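Local coordinates for T-lymphoma invasion and metastasis-inducing protein 2 (Mus musculus, PDB 3A8P) that stimulates GDP-GTP exchange on Rho-like GTPases, specifically activating Rac1, and is represented here by its PHCCEx domain, a protein- and membrane-binding module, at residues L94-S97 with V101-F104; E134-L139 with A203-G208; R138-Q143 with F196-Y201; L163-V168 with A176-I181; Q183-L188 with S221-L226. One frame throughout, in Å; residues are numbered along the deposited sequence.

Contact 1 of 5, residues L94-S97 with V101-F104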
# COMPACT_ATOMS: atom_id res chain seq x y z
N LEU A 94 7.76 1.95 -0.91
CA LEU A 94 6.53 2.70 -1.07
C LEU A 94 5.67 2.10 -2.17
O LEU A 94 6.15 1.87 -3.28
CB LEU A 94 6.81 4.17 -1.40
CG LEU A 94 5.54 5.04 -1.50
CD1 LEU A 94 5.85 6.46 -1.08
CD2 LEU A 94 4.97 4.99 -2.92
N SER A 95 4.42 1.83 -1.84
CA SER A 95 3.47 1.32 -2.82
C SER A 95 2.40 2.40 -2.90
O SER A 95 1.81 2.77 -1.88
CB SER A 95 2.88 -0.04 -2.38
OG SER A 95 2.38 -0.02 -1.06
N ASN A 96 2.17 2.93 -4.10
CA ASN A 96 1.17 3.99 -4.26
C ASN A 96 -0.21 3.40 -4.47
O ASN A 96 -0.42 2.20 -4.30
CB ASN A 96 1.53 4.91 -5.44
CG ASN A 96 1.65 4.17 -6.76
OD1 ASN A 96 0.93 3.21 -7.01
ND2 ASN A 96 2.56 4.62 -7.61
N SER A 97 -1.16 4.26 -4.84
CA SER A 97 -2.53 3.85 -5.07
C SER A 97 -2.82 3.46 -6.52
O SER A 97 -3.98 3.32 -6.90
CB SER A 97 -3.48 4.98 -4.68
OG SER A 97 -3.19 6.15 -5.43
N VAL A 101 5.10 -0.03 -7.12
CA VAL A 101 5.89 -0.28 -5.92
C VAL A 101 7.30 0.24 -6.16
O VAL A 101 7.87 0.04 -7.24
CB VAL A 101 5.93 -1.79 -5.58
CG1 VAL A 101 6.70 -2.02 -4.29
CG2 VAL A 101 4.50 -2.33 -5.45
N TYR A 102 7.85 0.93 -5.16
CA TYR A 102 9.18 1.52 -5.27
C TYR A 102 10.06 1.20 -4.06
O TYR A 102 9.56 1.03 -2.95
CB TYR A 102 9.07 3.04 -5.38
CG TYR A 102 8.18 3.52 -6.50
CD1 TYR A 102 8.68 3.68 -7.79
CD2 TYR A 102 6.83 3.79 -6.27
CE1 TYR A 102 7.85 4.11 -8.83
CE2 TYR A 102 6.01 4.21 -7.30
CZ TYR A 102 6.52 4.37 -8.58
OH TYR A 102 5.69 4.78 -9.60
N LEU A 103 11.36 1.15 -4.30
CA LEU A 103 12.32 0.91 -3.24
C LEU A 103 13.13 2.18 -3.04
O LEU A 103 13.40 2.90 -4.00
CB LEU A 103 13.25 -0.25 -3.59
CG LEU A 103 12.62 -1.65 -3.56
CD1 LEU A 103 13.69 -2.68 -3.89
CD2 LEU A 103 12.01 -1.92 -2.19
N PHE A 104 13.50 2.44 -1.79
CA PHE A 104 14.30 3.59 -1.41
C PHE A 104 15.31 3.13 -0.37
O PHE A 104 15.06 2.19 0.37
CB PHE A 104 13.44 4.68 -0.76
CG PHE A 104 12.51 5.39 -1.70
CD1 PHE A 104 12.97 6.45 -2.48
CD2 PHE A 104 11.17 5.02 -1.79
CE1 PHE A 104 12.11 7.13 -3.34
CE2 PHE A 104 10.30 5.70 -2.64
CZ PHE A 104 10.77 6.75 -3.42

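Contact 2 of 5, residues E134-L139 with A203-G208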
# COMPACT_ATOMS: atom_id res chain seq x y z
N GLU A 134 -10.57 18.40 10.00
CA GLU A 134 -9.33 18.98 10.49
C GLU A 134 -8.74 18.13 11.60
O GLU A 134 -7.54 18.21 11.89
CB GLU A 134 -9.56 20.42 10.97
CG GLU A 134 -9.72 21.40 9.81
CD GLU A 134 -9.98 22.82 10.27
OE1 GLU A 134 -9.25 23.30 11.17
OE2 GLU A 134 -10.91 23.47 9.73
N ASP A 135 -9.58 17.31 12.23
CA ASP A 135 -9.13 16.41 13.29
C ASP A 135 -8.77 15.08 12.61
O ASP A 135 -9.57 14.15 12.58
CB ASP A 135 -10.25 16.19 14.30
CG ASP A 135 -9.78 15.50 15.56
OD1 ASP A 135 -8.69 14.89 15.55
OD2 ASP A 135 -10.51 15.55 16.57
N THR A 136 -7.56 15.02 12.05
CA THR A 136 -7.08 13.84 11.34
C THR A 136 -7.15 12.54 12.13
O THR A 136 -7.67 11.54 11.64
CB THR A 136 -5.62 14.05 10.88
OG1 THR A 136 -5.51 15.34 10.26
CG2 THR A 136 -5.22 12.97 9.87
N VAL A 137 -6.64 12.55 13.35
CA VAL A 137 -6.65 11.36 14.20
C VAL A 137 -8.04 10.78 14.40
O VAL A 137 -8.23 9.57 14.35
CB VAL A 137 -6.02 11.67 15.57
CG1 VAL A 137 -6.26 10.53 16.55
CG2 VAL A 137 -4.52 11.91 15.39
N ARG A 138 -9.02 11.65 14.63
CA ARG A 138 -10.40 11.22 14.83
C ARG A 138 -10.98 10.61 13.57
O ARG A 138 -11.73 9.64 13.63
CB ARG A 138 -11.27 12.40 15.27
CG ARG A 138 -12.70 12.03 15.61
CD ARG A 138 -13.52 13.27 15.89
NE ARG A 138 -14.85 12.96 16.42
CZ ARG A 138 -15.79 13.87 16.67
NH1 ARG A 138 -15.55 15.15 16.43
NH2 ARG A 138 -16.96 13.49 17.16
N LEU A 139 -10.65 11.19 12.42
CA LEU A 139 -11.14 10.66 11.15
C LEU A 139 -10.55 9.26 10.93
O LEU A 139 -11.26 8.33 10.55
CB LEU A 139 -10.73 11.59 10.00
CG LEU A 139 -10.91 11.03 8.57
CD1 LEU A 139 -12.38 10.70 8.32
CD2 LEU A 139 -10.40 12.04 7.56
N ALA A 203 -0.32 5.48 13.41
CA ALA A 203 0.91 5.21 14.12
C ALA A 203 1.94 6.30 13.84
O ALA A 203 2.63 6.75 14.75
CB ALA A 203 1.47 3.85 13.74
N SER A 204 2.04 6.72 12.58
CA SER A 204 3.00 7.74 12.22
C SER A 204 2.68 9.10 12.81
O SER A 204 3.58 9.88 13.08
CB SER A 204 3.15 7.84 10.69
OG SER A 204 3.96 6.78 10.20
N LEU A 205 1.39 9.39 13.00
CA LEU A 205 1.01 10.67 13.58
C LEU A 205 1.15 10.68 15.10
O LEU A 205 1.33 11.74 15.70
CB LEU A 205 -0.44 11.02 13.22
CG LEU A 205 -0.78 11.52 11.82
CD1 LEU A 205 -2.25 11.92 11.79
CD2 LEU A 205 0.09 12.70 11.45
N GLN A 206 1.07 9.51 15.72
CA GLN A 206 1.15 9.41 17.18
C GLN A 206 2.46 8.86 17.73
O GLN A 206 2.59 8.64 18.93
CB GLN A 206 -0.01 8.56 17.70
CG GLN A 206 -1.39 9.05 17.31
CD GLN A 206 -2.49 8.15 17.81
OE1 GLN A 206 -2.50 6.95 17.54
NE2 GLN A 206 -3.43 8.72 18.56
N GLY A 207 3.44 8.62 16.85
CA GLY A 207 4.72 8.10 17.30
C GLY A 207 4.70 6.65 17.77
O GLY A 207 5.61 6.22 18.49
N GLY A 208 3.68 5.89 17.38
CA GLY A 208 3.60 4.50 17.80
C GLY A 208 4.22 3.54 16.80
O GLY A 208 4.66 3.94 15.72

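Contact 3 of 5, residues R138-Q143 with F196-Y201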
# COMPACT_ATOMS: atom_id res chain seq x y z
N ARG A 138 -9.02 11.65 14.63
CA ARG A 138 -10.40 11.22 14.83
C ARG A 138 -10.98 10.61 13.57
O ARG A 138 -11.73 9.64 13.63
CB ARG A 138 -11.27 12.40 15.27
CG ARG A 138 -12.70 12.03 15.61
CD ARG A 138 -13.52 13.27 15.89
NE ARG A 138 -14.85 12.96 16.42
CZ ARG A 138 -15.79 13.87 16.67
NH1 ARG A 138 -15.55 15.15 16.43
NH2 ARG A 138 -16.96 13.49 17.16
N LEU A 139 -10.65 11.19 12.42
CA LEU A 139 -11.14 10.66 11.15
C LEU A 139 -10.55 9.26 10.93
O LEU A 139 -11.26 8.33 10.55
CB LEU A 139 -10.73 11.59 10.00
CG LEU A 139 -10.91 11.03 8.57
CD1 LEU A 139 -12.38 10.70 8.32
CD2 LEU A 139 -10.40 12.04 7.56
N LEU A 140 -9.25 9.11 11.19
CA LEU A 140 -8.57 7.84 11.02
C LEU A 140 -9.17 6.76 11.92
O LEU A 140 -9.40 5.63 11.48
CB LEU A 140 -7.08 7.98 11.33
CG LEU A 140 -6.29 8.89 10.39
CD1 LEU A 140 -4.81 8.87 10.80
CD2 LEU A 140 -6.45 8.43 8.96
N LYS A 141 -9.42 7.11 13.18
CA LYS A 141 -10.00 6.17 14.12
C LYS A 141 -11.41 5.80 13.70
O LYS A 141 -11.82 4.64 13.80
CB LYS A 141 -10.00 6.75 15.53
CG LYS A 141 -8.62 6.80 16.14
CD LYS A 141 -8.65 7.27 17.58
CE LYS A 141 -7.28 7.16 18.21
NZ LYS A 141 -7.29 7.62 19.63
N SER A 142 -12.16 6.79 13.23
CA SER A 142 -13.52 6.55 12.78
C SER A 142 -13.48 5.58 11.60
O SER A 142 -14.31 4.67 11.49
CB SER A 142 -14.17 7.87 12.36
OG SER A 142 -15.52 7.67 11.98
N GLN A 143 -12.50 5.76 10.72
CA GLN A 143 -12.35 4.89 9.56
C GLN A 143 -12.05 3.45 9.96
O GLN A 143 -12.66 2.52 9.44
CB GLN A 143 -11.24 5.41 8.65
CG GLN A 143 -11.62 6.60 7.80
CD GLN A 143 -12.64 6.26 6.74
OE1 GLN A 143 -13.82 6.07 7.03
NE2 GLN A 143 -12.20 6.16 5.50
N PHE A 196 -5.15 -1.50 7.32
CA PHE A 196 -3.71 -1.47 7.58
C PHE A 196 -3.16 -0.07 7.31
O PHE A 196 -2.39 0.49 8.10
CB PHE A 196 -2.99 -2.49 6.70
CG PHE A 196 -1.52 -2.62 7.00
CD1 PHE A 196 -1.08 -3.37 8.09
CD2 PHE A 196 -0.57 -2.00 6.19
CE1 PHE A 196 0.28 -3.50 8.37
CE2 PHE A 196 0.79 -2.12 6.46
CZ PHE A 196 1.22 -2.87 7.55
N ARG A 197 -3.56 0.50 6.17
CA ARG A 197 -3.12 1.82 5.76
C ARG A 197 -3.53 2.85 6.80
O ARG A 197 -2.72 3.70 7.20
CB ARG A 197 -3.72 2.16 4.38
CG ARG A 197 -3.20 3.45 3.75
CD ARG A 197 -3.51 3.47 2.26
NE ARG A 197 -4.94 3.51 1.97
CZ ARG A 197 -5.64 4.63 1.78
NH1 ARG A 197 -5.04 5.81 1.85
NH2 ARG A 197 -6.94 4.57 1.53
N MET A 198 -4.77 2.77 7.26
CA MET A 198 -5.26 3.71 8.28
C MET A 198 -4.44 3.61 9.56
O MET A 198 -4.12 4.62 10.19
CB MET A 198 -6.74 3.45 8.61
CG MET A 198 -7.70 3.71 7.46
SD MET A 198 -7.83 5.45 6.98
CE MET A 198 -6.56 5.57 5.69
N ARG A 199 -4.07 2.39 9.95
CA ARG A 199 -3.28 2.20 11.16
C ARG A 199 -1.86 2.74 10.98
O ARG A 199 -1.26 3.24 11.93
CB ARG A 199 -3.25 0.73 11.55
CG ARG A 199 -4.53 0.30 12.25
CD ARG A 199 -4.65 -1.20 12.33
NE ARG A 199 -5.77 -1.59 13.17
CZ ARG A 199 -6.28 -2.82 13.19
NH1 ARG A 199 -5.75 -3.77 12.42
NH2 ARG A 199 -7.30 -3.11 13.99
N CYS A 200 -1.34 2.65 9.75
CA CYS A 200 -0.01 3.17 9.47
C CYS A 200 -0.03 4.68 9.67
O CYS A 200 0.88 5.24 10.28
CB CYS A 200 0.41 2.86 8.03
SG CYS A 200 0.90 1.15 7.69
N TYR A 201 -1.06 5.34 9.14
CA TYR A 201 -1.17 6.78 9.28
C TYR A 201 -1.28 7.15 10.76
O TYR A 201 -0.56 8.02 11.25
CB TYR A 201 -2.39 7.32 8.50
CG TYR A 201 -2.29 7.16 6.99
CD1 TYR A 201 -1.16 6.58 6.39
CD2 TYR A 201 -3.34 7.56 6.16
CE1 TYR A 201 -1.08 6.41 5.01
CE2 TYR A 201 -3.26 7.40 4.76
CZ TYR A 201 -2.13 6.82 4.20
OH TYR A 201 -2.04 6.66 2.84

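Contact 4 of 5, residues L163-V168 with A176-I181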
# COMPACT_ATOMS: atom_id res chain seq x y z
N LEU A 163 -22.54 -21.27 1.86
CA LEU A 163 -23.52 -22.24 2.33
C LEU A 163 -24.56 -22.48 1.23
O LEU A 163 -24.96 -23.61 0.98
CB LEU A 163 -24.22 -21.75 3.60
CG LEU A 163 -25.23 -22.71 4.26
CD1 LEU A 163 -24.50 -23.98 4.73
CD2 LEU A 163 -25.90 -22.04 5.45
N GLN A 164 -24.99 -21.41 0.55
CA GLN A 164 -25.96 -21.55 -0.53
C GLN A 164 -25.35 -22.34 -1.71
O GLN A 164 -26.04 -23.13 -2.35
CB GLN A 164 -26.43 -20.18 -1.03
CG GLN A 164 -26.96 -19.25 0.04
CD GLN A 164 -27.95 -19.93 0.97
OE1 GLN A 164 -28.99 -20.44 0.54
NE2 GLN A 164 -27.63 -19.94 2.26
N LEU A 165 -24.07 -22.11 -1.98
CA LEU A 165 -23.40 -22.80 -3.09
C LEU A 165 -23.27 -24.31 -2.85
O LEU A 165 -23.26 -25.10 -3.79
CB LEU A 165 -21.99 -22.22 -3.31
CG LEU A 165 -21.07 -22.99 -4.26
CD1 LEU A 165 -21.57 -22.86 -5.70
CD2 LEU A 165 -19.65 -22.47 -4.14
N SER A 166 -23.18 -24.70 -1.58
CA SER A 166 -23.01 -26.11 -1.23
C SER A 166 -24.06 -27.08 -1.75
O SER A 166 -23.79 -28.27 -1.85
CB SER A 166 -22.90 -26.26 0.29
OG SER A 166 -24.15 -26.04 0.93
N VAL A 167 -25.26 -26.61 -2.09
CA VAL A 167 -26.30 -27.50 -2.59
C VAL A 167 -26.55 -27.34 -4.09
O VAL A 167 -27.40 -28.03 -4.66
CB VAL A 167 -27.65 -27.29 -1.87
CG1 VAL A 167 -27.49 -27.47 -0.37
CG2 VAL A 167 -28.19 -25.91 -2.21
N VAL A 168 -25.82 -26.43 -4.72
CA VAL A 168 -25.97 -26.17 -6.14
C VAL A 168 -25.14 -27.12 -7.00
O VAL A 168 -23.93 -27.26 -6.81
CB VAL A 168 -25.57 -24.72 -6.48
CG1 VAL A 168 -25.59 -24.49 -7.98
CG2 VAL A 168 -26.51 -23.75 -5.78
N ALA A 176 -21.75 -18.85 -11.17
CA ALA A 176 -22.37 -17.57 -10.87
C ALA A 176 -22.22 -17.20 -9.40
O ALA A 176 -21.93 -16.05 -9.07
CB ALA A 176 -23.84 -17.60 -11.24
N ILE A 177 -22.42 -18.17 -8.51
CA ILE A 177 -22.29 -17.90 -7.09
C ILE A 177 -20.82 -17.77 -6.71
O ILE A 177 -20.45 -17.00 -5.82
CB ILE A 177 -22.95 -19.01 -6.24
CG1 ILE A 177 -24.44 -19.11 -6.59
CG2 ILE A 177 -22.77 -18.72 -4.76
CD1 ILE A 177 -25.16 -20.28 -5.93
N GLU A 178 -19.97 -18.53 -7.40
CA GLU A 178 -18.53 -18.49 -7.13
C GLU A 178 -17.99 -17.11 -7.48
O GLU A 178 -17.15 -16.57 -6.76
CB GLU A 178 -17.81 -19.56 -7.96
CG GLU A 178 -18.34 -20.96 -7.72
CD GLU A 178 -17.51 -22.03 -8.41
OE1 GLU A 178 -17.25 -21.89 -9.63
OE2 GLU A 178 -17.13 -23.01 -7.74
N ASN A 179 -18.48 -16.54 -8.58
CA ASN A 179 -18.07 -15.21 -9.02
C ASN A 179 -18.39 -14.22 -7.91
O ASN A 179 -17.60 -13.33 -7.61
CB ASN A 179 -18.83 -14.81 -10.28
CG ASN A 179 -18.43 -15.64 -11.49
OD1 ASN A 179 -19.16 -15.70 -12.48
ND2 ASN A 179 -17.25 -16.26 -11.43
N GLN A 180 -19.56 -14.40 -7.30
CA GLN A 180 -20.01 -13.54 -6.22
C GLN A 180 -19.09 -13.72 -5.00
O GLN A 180 -18.66 -12.74 -4.38
CB GLN A 180 -21.45 -13.90 -5.85
CG GLN A 180 -22.13 -12.90 -4.96
CD GLN A 180 -23.52 -13.35 -4.53
OE1 GLN A 180 -24.34 -13.74 -5.36
NE2 GLN A 180 -23.78 -13.29 -3.23
N ILE A 181 -18.80 -14.97 -4.67
CA ILE A 181 -17.93 -15.28 -3.54
C ILE A 181 -16.57 -14.61 -3.74
O ILE A 181 -16.00 -14.04 -2.79
CB ILE A 181 -17.76 -16.81 -3.38
CG1 ILE A 181 -19.09 -17.43 -2.93
CG2 ILE A 181 -16.68 -17.13 -2.35
CD1 ILE A 181 -19.10 -18.95 -2.90

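Contact 5 of 5, residues Q183-L188 with S221-L226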
# COMPACT_ATOMS: atom_id res chain seq x y z
N GLN A 183 -15.93 -11.90 -5.35
CA GLN A 183 -16.06 -10.46 -5.17
C GLN A 183 -16.03 -10.16 -3.68
O GLN A 183 -15.34 -9.23 -3.24
CB GLN A 183 -17.35 -9.94 -5.81
CG GLN A 183 -17.45 -8.41 -5.80
CD GLN A 183 -16.29 -7.75 -6.53
OE1 GLN A 183 -16.14 -7.90 -7.74
NE2 GLN A 183 -15.45 -7.02 -5.79
N TRP A 184 -16.79 -10.93 -2.90
CA TRP A 184 -16.82 -10.75 -1.44
C TRP A 184 -15.40 -10.86 -0.89
O TRP A 184 -15.00 -10.11 -0.00
CB TRP A 184 -17.67 -11.83 -0.77
CG TRP A 184 -19.16 -11.73 -0.94
CD1 TRP A 184 -19.99 -12.68 -1.47
CD2 TRP A 184 -20.01 -10.66 -0.49
NE1 TRP A 184 -21.30 -12.28 -1.36
CE2 TRP A 184 -21.34 -11.04 -0.77
CE3 TRP A 184 -19.77 -9.43 0.13
CZ2 TRP A 184 -22.43 -10.23 -0.45
CZ3 TRP A 184 -20.86 -8.62 0.45
CH2 TRP A 184 -22.17 -9.03 0.16
N GLU A 185 -14.66 -11.82 -1.43
CA GLU A 185 -13.29 -12.08 -1.01
C GLU A 185 -12.37 -10.92 -1.36
O GLU A 185 -11.50 -10.54 -0.57
CB GLU A 185 -12.80 -13.38 -1.64
CG GLU A 185 -11.36 -13.73 -1.37
CD GLU A 185 -11.01 -15.10 -1.93
OE1 GLU A 185 -11.33 -16.12 -1.27
OE2 GLU A 185 -10.44 -15.16 -3.04
N GLN A 186 -12.55 -10.35 -2.55
CA GLN A 186 -11.73 -9.24 -2.96
C GLN A 186 -12.09 -7.99 -2.15
O GLN A 186 -11.20 -7.24 -1.75
CB GLN A 186 -11.87 -8.98 -4.46
CG GLN A 186 -11.26 -10.10 -5.30
CD GLN A 186 -11.13 -9.78 -6.78
OE1 GLN A 186 -10.49 -10.52 -7.52
NE2 GLN A 186 -11.73 -8.68 -7.21
N ASN A 187 -13.38 -7.79 -1.89
CA ASN A 187 -13.80 -6.63 -1.09
C ASN A 187 -13.15 -6.71 0.30
O ASN A 187 -12.75 -5.70 0.87
CB ASN A 187 -15.32 -6.60 -0.93
CG ASN A 187 -16.05 -6.30 -2.22
OD1 ASN A 187 -15.44 -5.90 -3.21
ND2 ASN A 187 -17.36 -6.48 -2.21
N LEU A 188 -13.06 -7.92 0.84
CA LEU A 188 -12.46 -8.12 2.16
C LEU A 188 -10.97 -7.80 2.19
O LEU A 188 -10.46 -7.28 3.18
CB LEU A 188 -12.71 -9.55 2.64
CG LEU A 188 -14.16 -9.84 3.04
CD1 LEU A 188 -14.37 -11.33 3.22
CD2 LEU A 188 -14.47 -9.10 4.34
N SER A 221 -5.89 -13.84 0.07
CA SER A 221 -6.59 -15.05 -0.37
C SER A 221 -5.60 -15.96 -1.10
O SER A 221 -4.52 -15.51 -1.50
CB SER A 221 -7.72 -14.69 -1.34
OG SER A 221 -7.18 -14.29 -2.58
N ARG A 222 -5.96 -17.23 -1.26
CA ARG A 222 -5.08 -18.16 -1.97
C ARG A 222 -4.81 -17.64 -3.38
O ARG A 222 -3.67 -17.59 -3.82
CB ARG A 222 -5.72 -19.55 -2.06
CG ARG A 222 -5.70 -20.34 -0.77
CD ARG A 222 -6.00 -21.81 -1.06
NE ARG A 222 -5.14 -22.30 -2.14
CZ ARG A 222 -3.86 -22.64 -1.99
NH1 ARG A 222 -3.27 -22.56 -0.80
NH2 ARG A 222 -3.16 -23.07 -3.04
N PRO A 223 -5.87 -17.24 -4.11
CA PRO A 223 -5.65 -16.73 -5.46
C PRO A 223 -4.67 -15.56 -5.44
O PRO A 223 -3.77 -15.48 -6.28
CB PRO A 223 -7.05 -16.31 -5.90
CG PRO A 223 -7.93 -17.27 -5.18
CD PRO A 223 -7.31 -17.31 -3.80
N SER A 224 -4.83 -14.66 -4.48
CA SER A 224 -3.93 -13.51 -4.39
C SER A 224 -2.49 -13.94 -4.13
O SER A 224 -1.55 -13.45 -4.77
CB SER A 224 -4.39 -12.56 -3.28
OG SER A 224 -5.57 -11.89 -3.65
N LYS A 225 -2.31 -14.88 -3.21
CA LYS A 225 -0.97 -15.35 -2.90
C LYS A 225 -0.31 -15.97 -4.14
O LYS A 225 0.88 -15.76 -4.40
CB LYS A 225 -1.01 -16.36 -1.75
CG LYS A 225 0.34 -16.50 -1.07
CD LYS A 225 0.48 -17.77 -0.24
CE LYS A 225 -0.21 -17.65 1.10
NZ LYS A 225 0.28 -18.74 2.01
N LEU A 226 -1.07 -16.74 -4.92
CA LEU A 226 -0.53 -17.35 -6.13
C LEU A 226 -0.12 -16.28 -7.14
O LEU A 226 0.93 -16.40 -7.78
CB LEU A 226 -1.56 -18.28 -6.77
CG LEU A 226 -1.65 -19.71 -6.22
CD1 LEU A 226 -1.90 -19.69 -4.72
CD2 LEU A 226 -2.77 -20.45 -6.94
O HOH W 1 -8.95 -12.80 -3.89

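Contact 1 of 5, residues L94-S97 with V101-F104
The antiparallel beta hairpin of strands 91-95 and 101-105, part of the PH domain, pairs L94 with Y102. The two form a hydrogen-bonded pair: L94 N donates to Y102 O at 2.9 Å, and Y102 N donates back to L94 O at 2.7 Å. One step nearer the turn, S95 and V101 make a non-hydrogen-bonded pair, with S95 CB 4.2 Å from V101 CG2. On the other face of the sheet the side chains of L94 and Y102 run side by side, CD2 of the leucine 4.0 Å from CD2 of the ring, while L94 CB lies at the edge of the F104 ring. N96, whose chi1 of 58° tucks CG between the backbone N and the carbonyl carbon, brings ND2 into the plane of the tyrosine ring, 3.5 Å from Y102 CE2, with the amide turned 70° from that plane; its OD1 accepts from C98 N and D100 N. With an alanine in place of the tyrosine, L94 CD2 and the N96 amide are likely to lose the ring beside them. Strands 78-81 and 11-26 flank the hairpin, and helix 236-245 packs on S95 and V101, with H240 hydrogen-bonded to S95 OG.

Contact 2 of 5, residues E134-L139 with A203-G208
T136 and L205 meet at about a right angle where the first turn of helix 136-165 faces the last turn of helix 171-206, at the end of the long antiparallel helical hairpin. The methyl of the threonine does the touching: T136 CG2 lies 3.7 Å from L205 CD1, and CB stands a little farther off at 4.1 Å from the same methyl. The leucine reaches across because CD1 is anti to CA (chi2 -174°), which carries that branch straight out from its own helix. The next residue, V137, offers its two methyls to different partners. Its CG2 comes to 4.3 Å from L205 CD1, a loose apolar approach, whereas V137 CG1 sits 3.9 Å from Q206 NE2. Here the glutamine crosses the valine obliquely, touching with NE2; its CB does not point at V137, but the extended chain (chi2 178°) carries the amide across to it. No hydrogen bond joins the two segments, so the contact rests on these few side chains near the surface. Helix 109-130 packs against both, A124 and A128 touching T136 and S121 touching L205. Each helix end is finished locally. D135 holds the N-cap of helix 136-165 through a weak bond from R138 N to its OD1. At the other end the chain leaves helical geometry at G207, with a positive phi of 70°, and G208 N reaches back to A203 O at 3.0 Å.

Contact 3 of 5, residues R138-Q143 with F196-Y201
L140 straddles M198 and Y201, one methyl to each. Its CD1 lies 3.7 Å from Y201 CB and so packs at the root of the tyrosine, the two side chains crossing at about a right angle; its CD2 meets the sulfur, M198 SD, at 3.8 Å and also lies near the plane of the Y201 ring, at its edge. One helical turn on, Q143 uses the aliphatic part of its chain, with CB 3.8 Å from M198 SD. The methionine sulfur therefore rests between L140 and Q143, where a bend at chi2 (-67°) has folded it. These residues zip together helix 136-165 and helix 171-206, the two long arms of an antiparallel helical hairpin. The local axes approach to 9.4 Å with 153° between their directions, and the CA atoms of L140 and M198 are closest, at 6.0 Å. Behind the interface, the M198 methyl, CE, lies 4.0 Å above the plane of the R197 guanidinium, over its centre. In that plane, R197 NH1 donates to Y201 OH at 3.3 Å, a fairly straight bond of 160°. Both groups also reach the PH domain, R197 through a salt bridge to D76 and Y201 OH through a hydrogen bond with S77 O. Helix 109-130 also packs here, C123 against Y201 and F127 against Q143.

Contact 4 of 5, residues L163-V168 with A176-I181
I177 is the first residue of 176-181 to meet the other segment, and it slides past L165 with the two side chains running in opposite directions. Its CG2 lies 3.9 Å from L165 CB, and its CB is 4.1 Å from L165 CD1. The CG1 branch stretches out fully (chi2 174°), which takes I177 CD1 beyond the leucine to V168 CG2, 3.7 Å away. E178 contributes only the aliphatic base of its chain: CG passes obliquely at 4.1 Å from L165 CD2. A turn of helix after I177, I181 crosses the same leucine at about a right angle and sets its CD1 3.8 Å from L165 CD2. L165 thus lies among I177, E178 and I181; its CG is anti to the backbone N (chi1 170°), which directs the branched end toward helix 171-206. The partner chain is already turning at this point. A type I turn from L165 to V168, closed by V168 N bonding to L165 O at 3.0 Å, swings the valine round to face I177. The contact joins the end of helix 136-165 to an early part of helix 171-206, at the far bend of the helical hairpin of the CC-Ex region. R174 and N173 of the second helix flank L165 and V168, while K158, A161 and E162 of the first pack on I181.

Contact 5 of 5, residues Q183-L188 with S221-L226
E185 reaches S221 with one carboxylate oxygen: OE2 lies 3.2 Å from S221 CB and, on the proline ring, 3.9 Å from P223 CD. The glutamate chain gets there by extending straight from helix 171-206, CG anti to the backbone N (chi1 176°). A water bridges the two residues, donating to E185 OE2 at 2.9 Å and accepting from S221 OG at 2.7 Å. The serine hydroxyl in turn serves as N-cap of helix 222-231, taking the hydrogen of S224 N at 3.0 Å with an angle of 160°. So the carboxylate faces the start of a helix in the CC-Ex region, where the helix dipole would probably favour its negative charge. Cutting the side chain back to an alanine removes the carboxylate, and is likely to leave the bridging water without its acceptor and a gap beside S221 and P223. Farther out, a second acid of the same long helix takes part: E189 OE2 is hydrogen-bonded to both S221 N and S224 OG, and the latter has R246 as a further partner. W184 and L188, from the same part of helix 171-206 as E185, pack on helix 136-165.

Overall arrangement
Four of the five contacts use helix 171-206, the element that ties the arrangement together. Contacts 2 and 3 are neighbours near one end of the helical hairpin, with centres 7 Å apart; they share R138 and L139 in their segments and touch where L205 CD1 comes 4.1 Å from L140 CD1. Contact 4 closes the same hairpin at its other end, about 41 Å from contact 2 between centres. Contact 5 lies between, 16 Å from contact 4 and 22 Å from contact 3 between centres, and brings in helix 222-231. Contact 1 belongs to the PH domain, its nearest atoms about 7 Å from contact 3, which has polar ties of its own to that domain.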